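Envelope glycoprotein (PDB 5XEA) probably attaches the virus to its host-cell receptor and later drives fusion of the viral membrane with that of the host, working as a trimeric envelope glycoprotein. Local coordinates at residues V162-P167 with V172-G177; E40-G45 with D421-V426; N229-T234 with F238-A243. One frame throughout, in Å; residues are numbered along the deposited sequence.

Contacts 1 and 2 touch and reach the same large antiparallel sheet, with their centres about 14 Å apart; contact 3 lies on a separate six-stranded sheet, its centre about 17 Å from that of contact 1 and about 26 Å from that of contact 2. The first two are buried, the third partly buried. Their chemistry differs: contact 1 is a hairpin laced by backbone bonds and polar side chains, contact 2 an apolar meeting of helix and strand distant in sequence, contact 3 an aromatic bridge between two edge strands with a water at one end. E40, at the start of segment 40-45, reaches T164 of contact 1, while W423 packs on P167.

Contact 1. Residues V162-P167 with V172-G177; sequences VSTLLP and VEHSAG. With NAG (2-acetamido-2-deoxy-beta-D-glucopyranose), chain E.
T164 OG1 is held from two directions: H174 NE2 donates to it at 2.9 Å, and E40 OE1 hydrogen-bonds to it as well, a pairing that suits a hydroxyl, able to accept and donate at once. It lies only 7° out of the imidazole plane, where the N-H of NE2 points. The CG of H174 sits between the backbone N and the carbonyl carbon (chi1 56°), which turns the ring across toward T164. Branched V162 gives the ring an aliphatic cover, its CB over one face, offset toward the rim. V162 with H174 and T164 with V172 form antiparallel hydrogen-bonded pairs of the beta hairpin of strands 159-165 and 171-174. On its other face, S163 OG donates to the anti lone pair of E173 OE1, 2.5 Å away, while T171 hydrogen-bonds to the same oxygen. Near the turn, L166 CD1 packs at 3.8 Å on V172 CG2, and its other neighbour is an N-acetylglucosamine of the attached glycan. Since H174 ND1 also donates, to S175 O, both ring nitrogens appear to carry protons; a cationic imidazole, stabilised by E40, whose OE2 makes a weak hydrogen bond with NE2, is consistent with this geometry.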
ATOM      1  N   VAL B 162      -3.279 -12.075  23.064  1.00 45.61           N
ATOM      2  CA  VAL B 162      -3.933 -11.281  22.034  1.00 43.54           C
ATOM      3  C   VAL B 162      -3.380  -9.866  22.111  1.00 48.04           C
ATOM      4  O   VAL B 162      -3.171  -9.326  23.203  1.00 47.49           O
ATOM      5  CB  VAL B 162      -5.459 -11.309  22.208  1.00 48.47           C
ATOM      6  CG1 VAL B 162      -6.134 -10.265  21.301  1.00 45.92           C
ATOM      7  CG2 VAL B 162      -5.988 -12.700  21.937  1.00 45.91           C
ATOM      8  N   SER B 163      -3.114  -9.263  20.960  1.00 42.50           N
ATOM      9  CA  SER B 163      -2.510  -7.935  20.888  1.00 43.15           C
ATOM     10  C   SER B 163      -3.542  -6.993  20.288  1.00 41.29           C
ATOM     11  O   SER B 163      -3.775  -7.006  19.077  1.00 39.79           O
ATOM     12  CB  SER B 163      -1.224  -7.971  20.059  1.00 51.60           C
ATOM     13  OG  SER B 163      -0.594  -6.701  20.002  1.00 45.79           O
ATOM     14  N   THR B 164      -4.162  -6.187  21.145  1.00 40.12           N
ATOM     15  CA  THR B 164      -5.172  -5.236  20.721  1.00 39.19           C
ATOM     16  C   THR B 164      -4.490  -3.986  20.186  1.00 41.35           C
ATOM     17  O   THR B 164      -3.577  -3.445  20.819  1.00 43.49           O
ATOM     18  CB  THR B 164      -6.104  -4.912  21.888  1.00 41.36           C
ATOM     19  OG1 THR B 164      -7.018  -6.000  22.053  1.00 42.78           O
ATOM     20  CG2 THR B 164      -6.886  -3.575  21.663  1.00 35.39           C
ATOM     21  N   LEU B 165      -4.919  -3.552  19.005  1.00 37.59           N
ATOM     22  CA  LEU B 165      -4.245  -2.502  18.254  1.00 34.52           C
ATOM     23  C   LEU B 165      -4.959  -1.177  18.496  1.00 42.06           C
ATOM     24  O   LEU B 165      -6.147  -1.039  18.182  1.00 40.33           O
ATOM     25  CB  LEU B 165      -4.217  -2.861  16.764  1.00 41.06           C
ATOM     26  CG  LEU B 165      -3.665  -4.276  16.476  1.00 40.41           C
ATOM     27  CD1 LEU B 165      -3.709  -4.623  14.999  1.00 43.01           C
ATOM     28  CD2 LEU B 165      -2.252  -4.381  16.973  1.00 41.75           C
ATOM     29  N   LEU B 166      -4.250  -0.224  19.057  1.00 43.89           N
ATOM     30  CA  LEU B 166      -4.935   1.038  19.309  1.00 38.86           C
ATOM     31  C   LEU B 166      -4.638   2.036  18.193  1.00 42.80           C
ATOM     32  O   LEU B 166      -3.605   1.938  17.527  1.00 38.82           O
ATOM     33  CB  LEU B 166      -4.495   1.618  20.660  1.00 38.89           C
ATOM     34  CG  LEU B 166      -4.704   0.736  21.898  1.00 40.30           C
ATOM     35  CD1 LEU B 166      -4.150   1.415  23.152  1.00 43.64           C
ATOM     36  CD2 LEU B 166      -6.171   0.382  22.099  1.00 37.74           C
ATOM     37  N   PRO B 167      -5.507   3.029  17.946  1.00 39.36           N
ATOM     38  CA  PRO B 167      -5.288   3.918  16.786  1.00 34.45           C
ATOM     39  C   PRO B 167      -4.095   4.861  16.920  1.00 38.81           C
ATOM     40  O   PRO B 167      -3.652   5.403  15.891  1.00 36.37           O
ATOM     41  CB  PRO B 167      -6.613   4.681  16.661  1.00 39.97           C
ATOM     42  CG  PRO B 167      -7.351   4.427  17.926  1.00 36.94           C
ATOM     43  CD  PRO B 167      -6.876   3.131  18.475  1.00 37.79           C
ATOM     44  N   VAL B 172      -2.029  -3.270  23.368  1.00 47.79           N
ATOM     45  CA  VAL B 172      -2.306  -3.837  24.682  1.00 45.15           C
ATOM     46  C   VAL B 172      -2.362  -5.351  24.543  1.00 43.52           C
ATOM     47  O   VAL B 172      -3.223  -5.884  23.832  1.00 45.06           O
ATOM     48  CB  VAL B 172      -3.622  -3.304  25.274  1.00 39.22           C
ATOM     49  CG1 VAL B 172      -3.801  -3.817  26.700  1.00 45.27           C
ATOM     50  CG2 VAL B 172      -3.649  -1.777  25.237  1.00 47.19           C
ATOM     51  N   GLU B 173      -1.473  -6.043  25.242  1.00 45.23           N
ATOM     52  CA  GLU B 173      -1.410  -7.498  25.188  1.00 55.42           C
ATOM     53  C   GLU B 173      -2.180  -8.096  26.359  1.00 60.68           C
ATOM     54  O   GLU B 173      -2.007  -7.676  27.508  1.00 55.59           O
ATOM     55  CB  GLU B 173       0.038  -7.982  25.179  1.00 55.67           C
ATOM     56  CG  GLU B 173       0.676  -7.924  23.787  1.00 57.13           C
ATOM     57  CD  GLU B 173       0.925  -6.498  23.311  1.00 62.09           C
ATOM     58  OE1 GLU B 173       0.367  -6.096  22.266  1.00 58.16           O
ATOM     59  OE2 GLU B 173       1.680  -5.780  23.996  1.00 64.62           O
ATOM     60  N   HIS B 174      -3.056  -9.049  26.058  1.00 58.66           N
ATOM     61  CA  HIS B 174      -3.893  -9.649  27.082  1.00 51.29           C
ATOM     62  C   HIS B 174      -4.263 -11.064  26.665  1.00 55.16           C
ATOM     63  O   HIS B 174      -4.182 -11.430  25.488  1.00 54.70           O
ATOM     64  CB  HIS B 174      -5.157  -8.830  27.320  1.00 49.40           C
ATOM     65  CG  HIS B 174      -5.968  -8.614  26.083  1.00 56.65           C
ATOM     66  ND1 HIS B 174      -7.083  -9.364  25.784  1.00 56.75           N
ATOM     67  CD2 HIS B 174      -5.820  -7.735  25.063  1.00 49.87           C
ATOM     68  CE1 HIS B 174      -7.592  -8.954  24.635  1.00 54.24           C
ATOM     69  NE2 HIS B 174      -6.842  -7.969  24.176  1.00 49.22           N
ATOM     70  N   SER B 175      -4.683 -11.856  27.647  1.00 48.62           N
ATOM     71  CA  SER B 175      -5.177 -13.187  27.340  1.00 56.65           C
ATOM     72  C   SER B 175      -6.545 -13.090  26.674  1.00 59.20           C
ATOM     73  O   SER B 175      -7.272 -12.110  26.832  1.00 66.03           O
ATOM     74  CB  SER B 175      -5.256 -14.033  28.606  1.00 54.99           C
ATOM     75  OG  SER B 175      -6.543 -14.608  28.715  1.00 75.64           O
ATOM     76  N   ALA B 176      -6.899 -14.123  25.912  1.00 60.45           N
ATOM     77  CA  ALA B 176      -8.168 -14.098  25.192  1.00 64.66           C
ATOM     78  C   ALA B 176      -9.368 -14.105  26.131  1.00 70.75           C
ATOM     79  O   ALA B 176     -10.456 -13.685  25.727  1.00 64.44           O
ATOM     80  CB  ALA B 176      -8.253 -15.281  24.220  1.00 66.03           C
ATOM     81  N   GLY B 177      -9.200 -14.579  27.366  1.00 60.15           N
ATOM     82  CA  GLY B 177     -10.280 -14.546  28.330  1.00 69.15           C
ATOM     83  C   GLY B 177     -10.373 -13.290  29.164  1.00 69.47           C
ATOM     84  O   GLY B 177     -11.368 -13.102  29.865  1.00 74.52           O
TER
HETATM   85  C1  NAG E   1      -2.462   5.475  23.196  1.00 44.32           C
HETATM   86  C2  NAG E   1      -1.696   6.176  24.325  1.00 64.20           C
HETATM   87  C3  NAG E   1      -1.972   5.503  25.676  1.00 72.44           C
HETATM   88  C4  NAG E   1      -3.466   5.338  25.924  1.00 69.09           C
HETATM   89  C5  NAG E   1      -4.066   4.592  24.732  1.00 62.35           C
HETATM   90  C6  NAG E   1      -5.564   4.412  24.787  1.00 69.53           C
HETATM   91  C7  NAG E   1       0.388   7.251  23.605  1.00 73.11           C
HETATM   92  C8  NAG E   1       1.854   7.072  23.369  1.00 66.36           C
HETATM   93  N2  NAG E   1      -0.270   6.174  24.043  1.00 68.52           N
HETATM   94  O3  NAG E   1      -1.377   6.271  26.718  1.00 84.61           O
HETATM   95  O4  NAG E   1      -3.649   4.631  27.148  1.00 77.88           O
HETATM   96  O5  NAG E   1      -3.822   5.351  23.544  1.00 52.72           O
HETATM   97  O6  NAG E   1      -6.227   5.584  24.333  1.00 72.84           O
HETATM   98  O7  NAG E   1      -0.176   8.325  23.412  1.00 76.86           O

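Contact 2. Residues E40-G45 with D421-V426; sequences ELLTAG and DGWSFV
L42 is the first residue of strand segment 40-45 to meet helix segment 421-426, and it does most of the work. Its CG stands anti to the backbone N (chi1 164°), carrying the branched end out from the strand toward the first turn of the helix. There the two methyls divide the task. CD2 sits over the centre of the six-membered ring of W423, 3.8 Å from the centroid and 10° off the ring normal, a well-centred CH-pi contact. CD1 of L42 lies further out, 4.1 Å from W423 CH2. The two side chains cross at about a right angle, with the indole presenting a broad flat face to a compact branched end.

The same L42 CD2 also rests on the helix backbone, 3.7 Å from G422 C. Glycine suits this place because its CA turns toward the strand where L42 CD2 packs, and the bare backbone lets the methyl come down onto it. Two residues on, A44 again points toward the helix, with a small methyl facing it; its carbonyl is met by F425, with A44 O 3.8 Å from F425 CE2.

Around this core, W423 also packs on V149, L166 and P167, and F425 on T145, while at the helix start D421 forms a salt bridge with K273 of a second subunit. With axes 9.0 Å apart and only 15° from parallel, the segments show the usual alpha-on-beta packing, in which a helix lies along a strand: here the first turn of helix 421-437 packs on strand 40-56 and neighbouring strands of the large antiparallel sheet of this gp64-family fusogen.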
ATOM      1  N   GLU B  40     -11.699  -9.067  17.153  1.00 46.28           N
ATOM      2  CA  GLU B  40     -12.210  -8.743  18.477  1.00 48.60           C
ATOM      3  C   GLU B  40     -13.483  -7.923  18.342  1.00 45.24           C
ATOM      4  O   GLU B  40     -13.801  -7.402  17.274  1.00 48.81           O
ATOM      5  CB  GLU B  40     -11.208  -7.935  19.290  1.00 42.03           C
ATOM      6  CG  GLU B  40      -9.825  -8.492  19.324  1.00 52.42           C
ATOM      7  CD  GLU B  40      -8.934  -7.704  20.247  1.00 56.52           C
ATOM      8  OE1 GLU B  40      -8.542  -6.574  19.883  1.00 54.63           O
ATOM      9  OE2 GLU B  40      -8.645  -8.200  21.352  1.00 55.36           O
ATOM     10  N   LEU B  41     -14.222  -7.809  19.441  1.00 44.12           N
ATOM     11  CA  LEU B  41     -15.413  -6.975  19.486  1.00 47.30           C
ATOM     12  C   LEU B  41     -15.094  -5.730  20.294  1.00 47.24           C
ATOM     13  O   LEU B  41     -14.801  -5.820  21.494  1.00 46.39           O
ATOM     14  CB  LEU B  41     -16.610  -7.702  20.096  1.00 53.03           C
ATOM     15  CG  LEU B  41     -17.887  -6.893  19.884  1.00 64.16           C
ATOM     16  CD1 LEU B  41     -18.332  -6.986  18.431  1.00 67.14           C
ATOM     17  CD2 LEU B  41     -18.993  -7.327  20.836  1.00 72.69           C
ATOM     18  N   LEU B  42     -15.114  -4.581  19.637  1.00 46.40           N
ATOM     19  CA  LEU B  42     -14.893  -3.312  20.310  1.00 45.15           C
ATOM     20  C   LEU B  42     -16.251  -2.686  20.580  1.00 45.76           C
ATOM     21  O   LEU B  42     -17.000  -2.382  19.645  1.00 44.82           O
ATOM     22  CB  LEU B  42     -14.020  -2.376  19.477  1.00 41.10           C
ATOM     23  CG  LEU B  42     -14.051  -0.911  19.929  1.00 37.21           C
ATOM     24  CD1 LEU B  42     -13.369  -0.730  21.278  1.00 33.37           C
ATOM     25  CD2 LEU B  42     -13.420  -0.021  18.873  1.00 38.37           C
ATOM     26  N   THR B  43     -16.584  -2.535  21.848  1.00 41.48           N
ATOM     27  CA  THR B  43     -17.733  -1.734  22.255  1.00 44.78           C
ATOM     28  C   THR B  43     -17.206  -0.420  22.807  1.00 37.91           C
ATOM     29  O   THR B  43     -16.392  -0.415  23.740  1.00 43.59           O
ATOM     30  CB  THR B  43     -18.589  -2.462  23.290  1.00 46.13           C
ATOM     31  OG1 THR B  43     -19.063  -3.687  22.725  1.00 49.86           O
ATOM     32  CG2 THR B  43     -19.785  -1.599  23.678  1.00 50.75           C
ATOM     33  N   ALA B  44     -17.641   0.687  22.212  1.00 40.12           N
ATOM     34  CA  ALA B  44     -17.203   2.010  22.640  1.00 40.39           C
ATOM     35  C   ALA B  44     -18.416   2.903  22.837  1.00 36.62           C
ATOM     36  O   ALA B  44     -19.282   2.987  21.962  1.00 37.95           O
ATOM     37  CB  ALA B  44     -16.240   2.640  21.631  1.00 38.92           C
ATOM     38  N   GLY B  45     -18.472   3.566  23.979  1.00 36.53           N
ATOM     39  CA  GLY B  45     -19.583   4.448  24.290  1.00 33.63           C
ATOM     40  C   GLY B  45     -19.114   5.757  24.888  1.00 36.81           C
ATOM     41  O   GLY B  45     -18.091   5.823  25.569  1.00 36.94           O
ATOM     42  N   ASP B 421     -14.303   1.033  11.362  1.00 39.58           N
ATOM     43  CA  ASP B 421     -15.506   1.703  11.836  1.00 41.35           C
ATOM     44  C   ASP B 421     -15.491   1.912  13.346  1.00 44.39           C
ATOM     45  O   ASP B 421     -15.897   2.968  13.830  1.00 43.28           O
ATOM     46  CB  ASP B 421     -16.741   0.903  11.413  1.00 42.27           C
ATOM     47  CG  ASP B 421     -16.966   0.931   9.906  1.00 53.02           C
ATOM     48  OD1 ASP B 421     -16.401   1.822   9.224  1.00 48.63           O
ATOM     49  OD2 ASP B 421     -17.726   0.075   9.401  1.00 59.84           O
ATOM     50  N   GLY B 422     -15.023   0.924  14.110  1.00 41.81           N
ATOM     51  CA  GLY B 422     -15.027   1.073  15.560  1.00 36.14           C
ATOM     52  C   GLY B 422     -14.215   2.262  16.047  1.00 37.50           C
ATOM     53  O   GLY B 422     -14.655   3.003  16.930  1.00 39.19           O
ATOM     54  N   TRP B 423     -13.026   2.474  15.471  1.00 30.08           N
ATOM     55  CA  TRP B 423     -12.197   3.575  15.939  1.00 37.31           C
ATOM     56  C   TRP B 423     -12.562   4.880  15.260  1.00 38.17           C
ATOM     57  O   TRP B 423     -12.482   5.922  15.900  1.00 34.77           O
ATOM     58  CB  TRP B 423     -10.716   3.270  15.743  1.00 32.52           C
ATOM     59  CG  TRP B 423     -10.291   2.041  16.466  1.00 39.66           C
ATOM     60  CD1 TRP B 423      -9.975   0.843  15.914  1.00 40.01           C
ATOM     61  CD2 TRP B 423     -10.144   1.891  17.880  1.00 39.77           C
ATOM     62  NE1 TRP B 423      -9.619  -0.056  16.901  1.00 38.12           N
ATOM     63  CE2 TRP B 423      -9.721   0.565  18.118  1.00 42.14           C
ATOM     64  CE3 TRP B 423     -10.341   2.747  18.972  1.00 45.89           C
ATOM     65  CZ2 TRP B 423      -9.485   0.077  19.398  1.00 43.01           C
ATOM     66  CZ3 TRP B 423     -10.106   2.262  20.247  1.00 45.14           C
ATOM     67  CH2 TRP B 423      -9.680   0.946  20.451  1.00 47.88           C
ATOM     68  N   SER B 424     -12.986   4.852  13.988  1.00 32.94           N
ATOM     69  CA  SER B 424     -13.446   6.088  13.368  1.00 39.44           C
ATOM     70  C   SER B 424     -14.710   6.627  14.025  1.00 39.46           C
ATOM     71  O   SER B 424     -14.992   7.813  13.877  1.00 33.51           O
ATOM     72  CB  SER B 424     -13.675   5.890  11.867  1.00 35.38           C
ATOM     73  OG  SER B 424     -14.759   5.023  11.623  1.00 44.66           O
ATOM     74  N   PHE B 425     -15.465   5.782  14.743  1.00 38.18           N
ATOM     75  CA  PHE B 425     -16.598   6.246  15.551  1.00 45.34           C
ATOM     76  C   PHE B 425     -16.162   7.282  16.576  1.00 37.69           C
ATOM     77  O   PHE B 425     -16.902   8.230  16.870  1.00 37.46           O
ATOM     78  CB  PHE B 425     -17.244   5.046  16.256  1.00 44.47           C
ATOM     79  CG  PHE B 425     -18.479   5.374  17.098  1.00 41.19           C
ATOM     80  CD1 PHE B 425     -19.714   5.582  16.497  1.00 34.57           C
ATOM     81  CD2 PHE B 425     -18.410   5.370  18.486  1.00 34.49           C
ATOM     82  CE1 PHE B 425     -20.854   5.850  17.260  1.00 40.44           C
ATOM     83  CE2 PHE B 425     -19.554   5.630  19.267  1.00 33.74           C
ATOM     84  CZ  PHE B 425     -20.772   5.866  18.656  1.00 33.28           C
ATOM     85  N   VAL B 426     -14.980   7.096  17.164  1.00 36.04           N
ATOM     86  CA  VAL B 426     -14.485   8.045  18.166  1.00 34.21           C
ATOM     87  C   VAL B 426     -14.223   9.407  17.532  1.00 42.82           C
ATOM     88  O   VAL B 426     -14.542  10.452  18.116  1.00 36.91           O
ATOM     89  CB  VAL B 426     -13.217   7.481  18.836  1.00 42.29           C
ATOM     90  CG1 VAL B 426     -12.650   8.473  19.870  1.00 32.87           C
ATOM     91  CG2 VAL B 426     -13.497   6.089  19.423  1.00 35.82           C
TER

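Contact 3. Residues N229-T234 with F238-A243; sequences NFFEVT and FCHQYA
Strand segments 229-233 and 238-240 run nearly antiparallel, at 149°, but their axes stay 8.3 Å apart, too far for backbone pairing, and side chains fill the interval. F231 lies at the middle. Its CG takes the crowded position between backbone N and carbonyl carbon (chi1 42°), which sets the ring against both F238 and H240. The F231 and F238 rings meet obliquely, planes at 43°, with F231 CD1 only 3.4 Å from F238 CE2; on the other side F231 CD2 touches H240 CB at 3.8 Å.

F238, its CG anti to the backbone N, reaches straight across to the opposite strand. There its CZ comes within 3.0 Å of E232 O. V233 CA covers one face of the F238 ring, 4.3 Å from the centroid, while T234 OG1 comes within 3.5 Å of F238 CE1. A phenylalanine suits this place, being long and flat enough to span the separation. F230 O lies over one face of the H240 ring, toward the rim, and Q241 CG over the opposite one, also toward the rim.

At the partly exposed end a water takes over the bridging, donating to N229 OD1 and, at 3.1 Å, to Q241 OE1. Q241 is the second residue of a type II' turn from H240 to A243, which reverses the chain into strand 243-247; the C239-C244 disulfide ties the two arms of that hairpin.

Within this chain, strands 229-233 and 237-240 are the outermost two of a six-stranded antiparallel sheet, consistent with a curled sheet whose edge strands face each other across an aromatic cluster of F231, F238 and H240.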
ATOM      1  N   ASN B 229      -0.301 -16.811   4.354  1.00 46.80           N
ATOM      2  CA  ASN B 229       0.542 -15.957   5.175  1.00 48.34           C
ATOM      3  C   ASN B 229       1.992 -16.238   4.829  1.00 49.33           C
ATOM      4  O   ASN B 229       2.399 -17.401   4.758  1.00 43.45           O
ATOM      5  CB  ASN B 229       0.282 -16.198   6.662  1.00 52.81           C
ATOM      6  CG  ASN B 229      -1.098 -15.723   7.087  1.00 58.83           C
ATOM      7  OD1 ASN B 229      -1.408 -14.527   7.021  1.00 61.39           O
ATOM      8  ND2 ASN B 229      -1.938 -16.656   7.511  1.00 55.29           N
ATOM      9  N   PHE B 230       2.760 -15.176   4.599  1.00 45.96           N
ATOM     10  CA  PHE B 230       4.172 -15.310   4.276  1.00 46.71           C
ATOM     11  C   PHE B 230       4.951 -14.426   5.227  1.00 50.32           C
ATOM     12  O   PHE B 230       4.541 -13.295   5.510  1.00 49.91           O
ATOM     13  CB  PHE B 230       4.481 -14.921   2.816  1.00 40.21           C
ATOM     14  CG  PHE B 230       3.667 -15.677   1.794  1.00 42.64           C
ATOM     15  CD1 PHE B 230       4.220 -16.736   1.083  1.00 42.41           C
ATOM     16  CD2 PHE B 230       2.340 -15.338   1.553  1.00 38.93           C
ATOM     17  CE1 PHE B 230       3.461 -17.425   0.150  1.00 42.60           C
ATOM     18  CE2 PHE B 230       1.578 -16.021   0.626  1.00 38.97           C
ATOM     19  CZ  PHE B 230       2.151 -17.075  -0.088  1.00 42.89           C
ATOM     20  N   PHE B 231       6.069 -14.937   5.720  1.00 44.41           N
ATOM     21  CA  PHE B 231       6.818 -14.180   6.703  1.00 43.25           C
ATOM     22  C   PHE B 231       8.263 -14.622   6.668  1.00 47.76           C
ATOM     23  O   PHE B 231       8.578 -15.748   6.263  1.00 50.54           O
ATOM     24  CB  PHE B 231       6.214 -14.350   8.108  1.00 40.99           C
ATOM     25  CG  PHE B 231       5.796 -15.764   8.418  1.00 42.66           C
ATOM     26  CD1 PHE B 231       6.720 -16.690   8.877  1.00 44.24           C
ATOM     27  CD2 PHE B 231       4.482 -16.168   8.232  1.00 41.65           C
ATOM     28  CE1 PHE B 231       6.345 -18.003   9.137  1.00 53.22           C
ATOM     29  CE2 PHE B 231       4.098 -17.473   8.502  1.00 46.51           C
ATOM     30  CZ  PHE B 231       5.034 -18.392   8.950  1.00 50.05           C
ATOM     31  N   GLU B 232       9.142 -13.724   7.075  1.00 46.55           N
ATOM     32  CA  GLU B 232      10.531 -14.087   7.311  1.00 50.13           C
ATOM     33  C   GLU B 232      10.677 -14.478   8.773  1.00 49.12           C
ATOM     34  O   GLU B 232      10.323 -13.698   9.659  1.00 60.38           O
ATOM     35  CB  GLU B 232      11.457 -12.923   6.971  1.00 57.28           C
ATOM     36  CG  GLU B 232      12.904 -13.197   7.325  1.00 67.23           C
ATOM     37  CD  GLU B 232      13.788 -11.968   7.210  1.00 82.63           C
ATOM     38  OE1 GLU B 232      13.319 -10.929   6.690  1.00 81.03           O
ATOM     39  OE2 GLU B 232      14.956 -12.049   7.652  1.00 86.01           O
ATOM     40  N   VAL B 233      11.186 -15.676   9.034  1.00 53.31           N
ATOM     41  CA  VAL B 233      11.384 -16.108  10.413  1.00 59.44           C
ATOM     42  C   VAL B 233      12.672 -15.487  10.941  1.00 64.75           C
ATOM     43  O   VAL B 233      13.765 -15.761  10.438  1.00 65.55           O
ATOM     44  CB  VAL B 233      11.401 -17.636  10.522  1.00 63.99           C
ATOM     45  CG1 VAL B 233      12.084 -18.083  11.815  1.00 63.01           C
ATOM     46  CG2 VAL B 233       9.973 -18.149  10.483  1.00 71.84           C
ATOM     47  N   THR B 234      12.540 -14.631  11.947  1.00 66.32           N
ATOM     48  CA  THR B 234      13.662 -13.898  12.516  1.00 68.76           C
ATOM     49  C   THR B 234      14.137 -14.467  13.843  1.00 67.36           C
ATOM     50  O   THR B 234      15.244 -14.140  14.284  1.00 67.32           O
ATOM     51  CB  THR B 234      13.270 -12.436  12.730  1.00 66.76           C
ATOM     52  OG1 THR B 234      12.091 -12.394  13.540  1.00 61.91           O
ATOM     53  CG2 THR B 234      12.978 -11.768  11.397  1.00 74.85           C
ATOM     54  N   PHE B 238       8.014 -16.643  17.345  1.00 55.82           N
ATOM     55  CA  PHE B 238       7.758 -15.708  16.263  1.00 55.85           C
ATOM     56  C   PHE B 238       6.257 -15.590  16.030  1.00 44.72           C
ATOM     57  O   PHE B 238       5.529 -16.578  16.133  1.00 48.54           O
ATOM     58  CB  PHE B 238       8.493 -16.204  15.001  1.00 63.89           C
ATOM     59  CG  PHE B 238       8.309 -15.337  13.803  1.00 63.91           C
ATOM     60  CD1 PHE B 238       9.033 -14.162  13.662  1.00 72.44           C
ATOM     61  CD2 PHE B 238       7.422 -15.703  12.807  1.00 63.75           C
ATOM     62  CE1 PHE B 238       8.861 -13.342  12.552  1.00 69.04           C
ATOM     63  CE2 PHE B 238       7.243 -14.896  11.694  1.00 73.10           C
ATOM     64  CZ  PHE B 238       7.964 -13.706  11.568  1.00 70.50           C
ATOM     65  N   CYS B 239       5.789 -14.382  15.721  1.00 43.74           N
ATOM     66  CA  CYS B 239       4.383 -14.196  15.398  1.00 47.25           C
ATOM     67  C   CYS B 239       4.247 -13.437  14.087  1.00 50.84           C
ATOM     68  O   CYS B 239       5.106 -12.628  13.722  1.00 44.48           O
ATOM     69  CB  CYS B 239       3.618 -13.459  16.523  1.00 65.57           C
ATOM     70  SG  CYS B 239       3.685 -14.280  18.151  1.00104.99           S
ATOM     71  N   HIS B 240       3.169 -13.737  13.367  1.00 46.32           N
ATOM     72  CA  HIS B 240       2.802 -12.984  12.177  1.00 45.98           C
ATOM     73  C   HIS B 240       1.290 -12.821  12.174  1.00 42.36           C
ATOM     74  O   HIS B 240       0.561 -13.808  12.046  1.00 46.46           O
ATOM     75  CB  HIS B 240       3.285 -13.657  10.890  1.00 45.06           C
ATOM     76  CG  HIS B 240       2.927 -12.888   9.664  1.00 43.90           C
ATOM     77  ND1 HIS B 240       1.851 -13.217   8.869  1.00 52.00           N
ATOM     78  CD2 HIS B 240       3.469 -11.772   9.125  1.00 48.03           C
ATOM     79  CE1 HIS B 240       1.757 -12.349   7.877  1.00 51.36           C
ATOM     80  NE2 HIS B 240       2.723 -11.458   8.014  1.00 52.17           N
ATOM     81  N   GLN B 241       0.829 -11.572  12.319  1.00 42.88           N
ATOM     82  CA  GLN B 241      -0.594 -11.253  12.360  1.00 37.01           C
ATOM     83  C   GLN B 241      -1.341 -12.155  13.334  1.00 38.79           C
ATOM     84  O   GLN B 241      -1.028 -12.157  14.530  1.00 48.76           O
ATOM     85  CB  GLN B 241      -1.179 -11.311  10.944  1.00 41.72           C
ATOM     86  CG  GLN B 241      -0.467 -10.276  10.040  1.00 42.43           C
ATOM     87  CD  GLN B 241      -1.170  -9.952   8.738  1.00 48.78           C
ATOM     88  OE1 GLN B 241      -2.089 -10.651   8.316  1.00 47.45           O
ATOM     89  NE2 GLN B 241      -0.740  -8.860   8.096  1.00 44.94           N
ATOM     90  N   TYR B 242      -2.307 -12.929  12.842  1.00 44.18           N
ATOM     91  CA  TYR B 242      -3.170 -13.769  13.674  1.00 55.52           C
ATOM     92  C   TYR B 242      -2.525 -15.070  14.149  1.00 52.03           C
ATOM     93  O   TYR B 242      -3.234 -15.888  14.739  1.00 60.67           O
ATOM     94  CB  TYR B 242      -4.454 -14.136  12.919  1.00 61.43           C
ATOM     95  CG  TYR B 242      -5.231 -12.959  12.415  1.00 58.06           C
ATOM     96  CD1 TYR B 242      -5.917 -12.118  13.298  1.00 78.29           C
ATOM     97  CD2 TYR B 242      -5.296 -12.687  11.056  1.00 57.36           C
ATOM     98  CE1 TYR B 242      -6.647 -11.018  12.830  1.00 73.86           C
ATOM     99  CE2 TYR B 242      -6.015 -11.605  10.579  1.00 73.57           C
ATOM    100  CZ  TYR B 242      -6.686 -10.774  11.464  1.00 75.97           C
ATOM    101  OH  TYR B 242      -7.392  -9.711  10.955  1.00 65.24           O
ATOM    102  N   ALA B 243      -1.239 -15.314  13.899  1.00 59.30           N
ATOM    103  CA  ALA B 243      -0.624 -16.598  14.225  1.00 48.18           C
ATOM    104  C   ALA B 243       0.687 -16.387  14.966  1.00 54.71           C
ATOM    105  O   ALA B 243       1.462 -15.482  14.631  1.00 58.34           O
ATOM    106  CB  ALA B 243      -0.363 -17.430  12.965  1.00 47.07           C
TER
HETATM  107  O   HOH W   1      -3.350 -13.490   8.235  1.00 53.08           O